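Local coordinates for protein dihydrodipicolinate synthase (PDB 3DZ1) that probably acts as a 4-hydroxy-tetrahydrodipicolinate synthase, the pyruvate-condensing lyase of lysine biosynthesis, at residues K25-D28 with V29-D32. Residues are numbered along the deposited sequence; the frame is centred on the assembly and turned at random.
Sequences KIDD and VSID
D27 grips S30 with both oxygens of its carboxylate. OD1 of D27 takes the backbone N-H of S30 at 3.1 Å, a fairly straight bond at 160°, while OD2 of D27 meets OG of S30 at 2.6 Å. Both partners lie well above the carboxylate plane, so the group presents a face to S30. With CG of D27 turned anti to the backbone N (chi1 177°), the carboxylate is carried forward over the first turn. D27 stands at the N-cap of helix 28-40, which follows strand 11-15 and the long loop after it in this TIM barrel, and its OD1 caps the N-H of S30. The negative charge sits at the helix start, where the helix dipole would be expected to favour it. An asparagine here, neutral and with only one carbonyl oxygen, would probably be unable to accept from both the N-H and the hydroxyl of S30, leaving one without its acceptor. From outside, S276 also reaches this pair: its N bonds to OG of S30.

Backbone bonds carry on the turn: I31 N reaches D27 O at 3.2 Å, and D32 N reaches D28 O at 3.2 Å.

I26, just before the cap, and I31 on the first turn form a hydrophobic staple, CG2 of I26 on CD1 of I31 at 3.8 Å. The same CD1 of I31 also comes within 3.7 Å of OD1 of D28, the two side chains running alongside each other. V66 and F70 of helix 60-73 extend this apolar patch, touching I26 and I31 respectively. From the same helix R69 forms a salt bridge with OD2 of D32.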
loop_
_atom_site.group_PDB
_atom_site.type_symbol
_atom_site.label_atom_id
_atom_site.label_comp_id
_atom_site.label_asym_id
_atom_site.label_seq_id
_atom_site.Cartn_x
_atom_site.Cartn_y
_atom_site.Cartn_z
ATOM N N LYS A 25 28.985 -13.036 -11.518
ATOM C CA LYS A 25 28.764 -13.889 -12.680
ATOM C C LYS A 25 28.109 -15.193 -12.258
ATOM O O LYS A 25 28.378 -15.722 -11.173
ATOM C CB LYS A 25 30.079 -14.191 -13.407
ATOM C CG LYS A 25 30.962 -15.160 -12.672
ATOM C CD LYS A 25 32.330 -15.247 -13.296
ATOM C CE LYS A 25 33.227 -16.090 -12.424
ATOM N NZ LYS A 25 34.600 -16.167 -12.950
ATOM N N ILE A 26 27.246 -15.703 -13.128
ATOM C CA ILE A 26 26.534 -16.946 -12.871
ATOM C C ILE A 26 27.508 -18.110 -12.693
ATOM O O ILE A 26 28.436 -18.288 -13.487
ATOM C CB ILE A 26 25.564 -17.244 -14.028
ATOM C CG1 ILE A 26 24.601 -16.064 -14.200
ATOM C CG2 ILE A 26 24.800 -18.530 -13.755
ATOM C CD1 ILE A 26 23.756 -16.130 -15.447
ATOM N N ASP A 27 27.292 -18.895 -11.641
ATOM C CA ASP A 27 28.139 -20.041 -11.334
ATOM C C ASP A 27 27.453 -21.315 -11.831
ATOM O O ASP A 27 26.673 -21.923 -11.104
ATOM C CB ASP A 27 28.363 -20.103 -9.817
ATOM C CG ASP A 27 29.169 -21.316 -9.380
ATOM O OD1 ASP A 27 29.546 -22.142 -10.237
ATOM O OD2 ASP A 27 29.419 -21.439 -8.161
ATOM N N ASP A 28 27.755 -21.713 -13.066
ATOM C CA ASP A 28 27.151 -22.898 -13.679
ATOM C C ASP A 28 27.500 -24.224 -13.018
ATOM O O ASP A 28 26.689 -25.154 -13.010
ATOM C CB ASP A 28 27.509 -22.964 -15.165
ATOM C CG ASP A 28 26.812 -21.893 -15.977
ATOM O OD1 ASP A 28 25.570 -21.804 -15.899
ATOM O OD2 ASP A 28 27.504 -21.143 -16.695
ATOM N N VAL A 29 28.710 -24.317 -12.480
ATOM C CA VAL A 29 29.145 -25.531 -11.809
ATOM C C VAL A 29 28.215 -25.804 -10.626
ATOM O O VAL A 29 27.818 -26.945 -10.383
ATOM C CB VAL A 29 30.592 -25.384 -11.294
ATOM C CG1 VAL A 29 31.038 -26.663 -10.617
ATOM C CG2 VAL A 29 31.520 -25.042 -12.451
ATOM N N SER A 30 27.877 -24.746 -9.894
ATOM C CA SER A 30 26.995 -24.860 -8.736
ATOM C C SER A 30 25.557 -25.159 -9.142
ATOM O O SER A 30 24.826 -25.824 -8.406
ATOM C CB SER A 30 27.052 -23.581 -7.900
ATOM O OG SER A 30 28.265 -23.524 -7.167
ATOM N N ILE A 31 25.140 -24.667 -10.305
ATOM C CA ILE A 31 23.789 -24.953 -10.772
ATOM C C ILE A 31 23.663 -26.466 -10.951
ATOM O O ILE A 31 22.672 -27.064 -10.540
ATOM C CB ILE A 31 23.482 -24.240 -12.110
ATOM C CG1 ILE A 31 23.324 -22.737 -11.863
ATOM C CG2 ILE A 31 22.213 -24.813 -12.736
ATOM C CD1 ILE A 31 23.104 -21.919 -13.117
ATOM N N ASP A 32 24.684 -27.089 -11.535
ATOM C CA ASP A 32 24.656 -28.535 -11.745
ATOM C C ASP A 32 24.724 -29.271 -10.409
ATOM O O ASP A 32 24.031 -30.263 -10.197
ATOM C CB ASP A 32 25.828 -28.990 -12.626
ATOM C CG ASP A 32 25.855 -28.304 -13.980
ATOM O OD1 ASP A 32 24.776 -28.052 -14.557
ATOM O OD2 ASP A 32 26.969 -28.033 -14.478
#